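Local coordinates for protein farnesyl diphosphate synthase (Rhodobacter capsulatus, PDB 3M0G) that probably catalyses the magnesium-dependent condensation of farnesyl diphosphate with isopentenyl diphosphate to give geranylgeranyl diphosphate for carotenoid and related isoprenoid biosynthesis, at residues D12-A17 with A66-E71; R45-I50 with R278-Y283. All blocks are in the same frame, centred on the assembly; numbering follows the deposited sequence.

Contact 1 (D12-A17 with A66-E71); sequences DAVETA and AALAVE. Unlike the reference sequence in segment 12-17: Ala13 (reference Gly), Thr16 (reference Ala).
Leu68 reaches across from helix 60-81 and sets its two methyl branches against Val14 and Ala17, one turn apart on helix 3-23. CD1 of Leu68 lies 3.8 Å from CB of Ala17. The other branch takes the valine: Leu68 CD2 is 3.9 Å from Val14 CG1, and it also rests against the backbone, 4.0 Å from Val14 O. CG stands anti to the leucine's own carbonyl carbon (chi1 -76°), which helps carry the fork over. Val14 does not meet it head-on; the two side chains run past one another in opposite directions. A turn further along helix 60-81, the aliphatic part of Glu71 gives Val14 a second, looser neighbour, with Glu71 CG 4.2 Å from Val14 CG1. The glutamate's charged end is not spent on this apolar patch: OE1 forms a salt bridge with Arg43, so the methylenes pack while the buried carboxylate is satisfied elsewhere. Arg43 also bridges to Glu15, tying the loop before helix 44-55 to helix 3-23.

No hydrogen bond joins the two segments. Their axes cross at 78° with a closest approach of 10.4 Å, a steep crossing that confines the contact to a small apolar patch. On the outer side of helix 3-23, Thr16, a residue that differs from the reference sequence, turns back on its own helix, its OG1 bonding to Asp12 O at 2.9 Å.

This is one of the helix crossings of the all-alpha prenyl synthase fold. Met64 lies beside Val14 and Ala17, Met18 adjoins Leu68 and Glu71, and helix 44-55 flanks the patch, with Ala46 touching Val14 and Ile50 touching Ala67.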
loop_
_atom_site.group_PDB
_atom_site.type_symbol
_atom_site.label_atom_id
_atom_site.label_comp_id
_atom_site.label_asym_id
_atom_site.label_seq_id
_atom_site.Cartn_x
_atom_site.Cartn_y
_atom_site.Cartn_z
ATOM N N ASP B 12 -14.493 2.714 20.627
ATOM C CA ASP B 12 -13.978 3.861 21.383
ATOM C C ASP B 12 -12.455 3.861 21.470
ATOM O O ASP B 12 -11.824 4.913 21.410
ATOM C CB ASP B 12 -14.512 3.847 22.819
ATOM C CG ASP B 12 -15.994 4.167 22.919
ATOM O OD1 ASP B 12 -16.589 4.755 21.995
ATOM O OD2 ASP B 12 -16.569 3.836 23.971
ATOM N N ALA B 13 -11.881 2.675 21.654
ATOM C CA ALA B 13 -10.446 2.536 21.787
ATOM C C ALA B 13 -9.799 2.796 20.436
ATOM O O ALA B 13 -8.804 3.514 20.357
ATOM C CB ALA B 13 -10.092 1.157 22.304
ATOM N N VAL B 14 -10.393 2.242 19.376
ATOM C CA VAL B 14 -9.863 2.424 18.022
ATOM C C VAL B 14 -9.961 3.863 17.544
ATOM O O VAL B 14 -9.004 4.375 16.968
ATOM C CB VAL B 14 -10.500 1.473 16.996
ATOM C CG1 VAL B 14 -9.992 1.783 15.575
ATOM C CG2 VAL B 14 -10.173 0.039 17.348
ATOM N N GLU B 15 -11.100 4.513 17.784
ATOM C CA GLU B 15 -11.274 5.917 17.405
ATOM C C GLU B 15 -10.199 6.834 17.987
ATOM O O GLU B 15 -9.678 7.699 17.287
ATOM C CB GLU B 15 -12.679 6.423 17.765
ATOM C CG GLU B 15 -13.001 7.826 17.256
ATOM C CD GLU B 15 -13.433 7.867 15.792
ATOM O OE1 GLU B 15 -13.115 6.933 15.025
ATOM O OE2 GLU B 15 -14.107 8.851 15.413
ATOM N N THR B 16 -9.861 6.626 19.265
ATOM C CA THR B 16 -8.873 7.430 19.959
ATOM C C THR B 16 -7.482 7.150 19.414
ATOM O O THR B 16 -6.730 8.075 19.102
ATOM C CB THR B 16 -8.888 7.139 21.499
ATOM O OG1 THR B 16 -10.226 7.220 21.990
ATOM C CG2 THR B 16 -8.014 8.131 22.259
ATOM N N ALA B 17 -7.155 5.864 19.304
ATOM C CA ALA B 17 -5.852 5.428 18.837
ATOM C C ALA B 17 -5.597 5.871 17.397
ATOM O O ALA B 17 -4.514 6.381 17.098
ATOM C CB ALA B 17 -5.723 3.917 18.968
ATOM N N ALA B 66 -2.271 -3.770 15.021
ATOM C CA ALA B 66 -2.842 -4.646 14.000
ATOM C C ALA B 66 -4.288 -4.257 13.679
ATOM O O ALA B 66 -4.697 -4.260 12.511
ATOM C CB ALA B 66 -2.748 -6.107 14.416
ATOM N N ALA B 67 -5.036 -3.911 14.721
ATOM C CA ALA B 67 -6.411 -3.435 14.591
ATOM C C ALA B 67 -6.434 -2.139 13.813
ATOM O O ALA B 67 -7.286 -1.939 12.950
ATOM C CB ALA B 67 -7.026 -3.223 15.959
ATOM N N LEU B 68 -5.488 -1.259 14.131
ATOM C CA LEU B 68 -5.350 0.007 13.432
ATOM C C LEU B 68 -5.015 -0.199 11.959
ATOM O O LEU B 68 -5.603 0.439 11.075
ATOM C CB LEU B 68 -4.311 0.887 14.127
ATOM C CG LEU B 68 -4.805 1.546 15.418
ATOM C CD1 LEU B 68 -3.759 2.506 16.001
ATOM C CD2 LEU B 68 -6.136 2.261 15.179
ATOM N N ALA B 69 -4.086 -1.112 11.689
ATOM C CA ALA B 69 -3.668 -1.376 10.309
ATOM C C ALA B 69 -4.830 -1.826 9.433
ATOM O O ALA B 69 -4.958 -1.348 8.285
ATOM C CB ALA B 69 -2.534 -2.409 10.265
ATOM N N VAL B 70 -5.650 -2.756 9.937
ATOM C CA VAL B 70 -6.778 -3.259 9.154
ATOM C C VAL B 70 -7.863 -2.212 8.955
ATOM O O VAL B 70 -8.473 -2.167 7.896
ATOM C CB VAL B 70 -7.349 -4.667 9.635
ATOM C CG1 VAL B 70 -8.145 -4.585 10.932
ATOM C CG2 VAL B 70 -8.180 -5.326 8.552
ATOM N N GLU B 71 -8.088 -1.368 9.964
ATOM C CA GLU B 71 -9.031 -0.257 9.806
ATOM C C GLU B 71 -8.504 0.791 8.823
ATOM O O GLU B 71 -9.256 1.334 8.000
ATOM C CB GLU B 71 -9.352 0.368 11.155
ATOM C CG GLU B 71 -10.244 -0.486 12.024
ATOM C CD GLU B 71 -11.638 -0.686 11.420
ATOM O OE1 GLU B 71 -12.244 0.305 10.962
ATOM O OE2 GLU B 71 -12.119 -1.841 11.414
#

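Contact 2 (R45-I50 with R278-Y283)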
loop_
_atom_site.group_PDB
_atom_site.type_symbol
_atom_site.label_atom_id
_atom_site.label_comp_id
_atom_site.label_asym_id
_atom_site.label_seq_id
_atom_site.Cartn_x
_atom_site.Cartn_y
_atom_site.Cartn_z
ATOM N N ARG B 45 -13.580 -5.239 11.659
ATOM C CA ARG B 45 -12.280 -5.831 11.390
ATOM C C ARG B 45 -11.332 -5.638 12.573
ATOM O O ARG B 45 -10.707 -6.594 13.047
ATOM C CB ARG B 45 -11.737 -5.274 10.083
ATOM C CG ARG B 45 -12.616 -5.710 8.912
ATOM C CD ARG B 45 -12.375 -4.877 7.650
ATOM N NE ARG B 45 -13.353 -5.201 6.613
ATOM C CZ ARG B 45 -14.603 -4.721 6.572
ATOM N NH1 ARG B 45 -15.052 -3.900 7.514
ATOM N NH2 ARG B 45 -15.416 -5.079 5.591
ATOM N N ALA B 46 -11.274 -4.404 13.068
ATOM C CA ALA B 46 -10.506 -4.070 14.256
ATOM C C ALA B 46 -10.967 -4.953 15.419
ATOM O O ALA B 46 -10.159 -5.408 16.229
ATOM C CB ALA B 46 -10.689 -2.619 14.588
ATOM N N PHE B 47 -12.270 -5.238 15.459
ATOM C CA PHE B 47 -12.832 -6.066 16.507
ATOM C C PHE B 47 -12.326 -7.505 16.379
ATOM O O PHE B 47 -11.866 -8.086 17.341
ATOM C CB PHE B 47 -14.364 -5.980 16.482
ATOM C CG PHE B 47 -15.041 -6.806 17.523
ATOM C CD1 PHE B 47 -15.266 -6.296 18.800
ATOM C CD2 PHE B 47 -15.484 -8.088 17.221
ATOM C CE1 PHE B 47 -15.911 -7.062 19.771
ATOM C CE2 PHE B 47 -16.137 -8.862 18.186
ATOM C CZ PHE B 47 -16.348 -8.349 19.457
ATOM N N LEU B 48 -12.360 -8.053 15.173
ATOM C CA LEU B 48 -11.865 -9.404 14.888
ATOM C C LEU B 48 -10.373 -9.625 15.164
ATOM O O LEU B 48 -9.966 -10.730 15.576
ATOM C CB LEU B 48 -12.156 -9.772 13.428
ATOM C CG LEU B 48 -13.603 -10.072 13.020
ATOM C CD1 LEU B 48 -13.612 -10.289 11.509
ATOM C CD2 LEU B 48 -14.109 -11.304 13.706
ATOM N N ALA B 49 -9.580 -8.580 14.969
ATOM C CA ALA B 49 -8.152 -8.627 15.232
ATOM C C ALA B 49 -7.944 -8.703 16.727
ATOM O O ALA B 49 -7.232 -9.581 17.228
ATOM C CB ALA B 49 -7.462 -7.378 14.669
ATOM N N ILE B 50 -8.586 -7.782 17.439
ATOM C CA ILE B 50 -8.454 -7.718 18.904
ATOM C C ILE B 50 -9.019 -8.952 19.604
ATOM O O ILE B 50 -8.509 -9.391 20.671
ATOM C CB ILE B 50 -9.124 -6.432 19.461
ATOM C CG1 ILE B 50 -8.289 -5.202 19.072
ATOM C CG2 ILE B 50 -9.276 -6.515 20.996
ATOM C CD1 ILE B 50 -9.028 -3.848 19.124
ATOM N N ARG B 278 -18.015 -16.411 18.198
ATOM C CA ARG B 278 -19.251 -17.064 17.771
ATOM C C ARG B 278 -20.414 -16.065 17.763
ATOM O O ARG B 278 -21.192 -16.042 16.827
ATOM C CB ARG B 278 -19.561 -18.307 18.630
ATOM C CG ARG B 278 -18.601 -19.477 18.352
ATOM C CD ARG B 278 -18.814 -20.695 19.267
ATOM N NE ARG B 278 -18.337 -21.910 18.601
ATOM C CZ ARG B 278 -18.026 -23.053 19.205
ATOM N NH1 ARG B 278 -18.126 -23.171 20.523
ATOM N NH2 ARG B 278 -17.601 -24.081 18.481
ATOM N N ALA B 279 -20.492 -15.213 18.779
ATOM C CA ALA B 279 -21.551 -14.186 18.847
ATOM C C ALA B 279 -21.416 -13.145 17.729
ATOM O O ALA B 279 -22.419 -12.707 17.149
ATOM C CB ALA B 279 -21.584 -13.525 20.241
ATOM N N CYS B 280 -20.173 -12.786 17.398
ATOM C CA CYS B 280 -19.929 -11.836 16.324
ATOM C C CYS B 280 -20.438 -12.363 14.979
ATOM O O CYS B 280 -21.015 -11.608 14.200
ATOM C CB CYS B 280 -18.446 -11.489 16.220
ATOM S SG CYS B 280 -18.097 -10.263 14.943
ATOM N N ALA B 281 -20.221 -13.650 14.712
ATOM C CA ALA B 281 -20.669 -14.264 13.458
ATOM C C ALA B 281 -22.190 -14.209 13.352
ATOM O O ALA B 281 -22.750 -13.969 12.282
ATOM C CB ALA B 281 -20.179 -15.700 13.354
ATOM N N ARG B 282 -22.852 -14.440 14.475
ATOM C CA ARG B 282 -24.306 -14.412 14.556
ATOM C C ARG B 282 -24.814 -12.981 14.375
ATOM O O ARG B 282 -25.811 -12.749 13.691
ATOM C CB ARG B 282 -24.765 -14.969 15.914
ATOM C CG ARG B 282 -24.502 -16.439 16.084
ATOM C CD ARG B 282 -25.372 -17.035 17.155
ATOM N NE ARG B 282 -25.074 -16.508 18.483
ATOM C CZ ARG B 282 -24.078 -16.917 19.264
ATOM N NH1 ARG B 282 -23.235 -17.858 18.842
ATOM N NH2 ARG B 282 -23.921 -16.376 20.474
ATOM N N TYR B 283 -24.113 -12.031 14.988
ATOM C CA TYR B 283 -24.406 -10.606 14.832
ATOM C C TYR B 283 -24.335 -10.154 13.363
ATOM O O TYR B 283 -25.173 -9.362 12.922
ATOM C CB TYR B 283 -23.467 -9.790 15.725
ATOM C CG TYR B 283 -23.158 -8.366 15.294
ATOM C CD1 TYR B 283 -21.948 -8.057 14.671
ATOM C CD2 TYR B 283 -24.048 -7.325 15.551
ATOM C CE1 TYR B 283 -21.644 -6.752 14.289
ATOM C CE2 TYR B 283 -23.758 -6.012 15.174
ATOM C CZ TYR B 283 -22.553 -5.734 14.546
ATOM O OH TYR B 283 -22.253 -4.436 14.167
#
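Phe47 offers the CD2–CE2 side of its ring to Cys280, which approaches obliquely, neither squarely over the ring nor in its plane. The sulfur, Cys280 SG, sits 5.1 Å from the centroid of the Phe47 ring and 65° off the ring normal, a sulfur-aromatic contact. CB of Cys280 shares the work, 4.0 Å from Phe47 CE2. Each side chain is extended toward the other helix: the phenylalanine's CG is anti to its backbone N (chi1 180°), and the thiol likewise (chi1 -178°). Here the last helix of the chain, 275-285, packs beside its third, 44-55, within the all-alpha bundle shared by the FPP/GGPP synthase family. The nearest CA atoms, those of Leu48 and Cys280, are 8.5 Å apart, and every close contact between the segments is made by side-chain atoms. Leu48 adds a lighter touch on the sulfur, its CD2 being 4.3 Å from Cys280 SG. Tyr204 of helix 199-219 touches both Leu48 and Cys280, while Leu3 and Leu7 of helix 3-23 pack against the Phe47 side chain.

In the fold
Contacts 1 and 2 have centres about 14 Å apart and meet where helix 60-81 lies against helix 44-55. Glu71 of contact 1 probably accepts a hydrogen bond from contact 2, with Glu71 OE2 3.2 Å from Ala46 N, and Val70 CG1 packs 3.7 Å from Arg45 C. Helix 3-23 meets both contacts, through different turns. The segments alternate along the chain, and contact 2 alone brings in the C-terminal helix 275-285. Helix 60-81 leads at its C-terminal end into the first aspartate-rich motif, which binds magnesium in this family; the segment of contact 1 lies about three turns upstream.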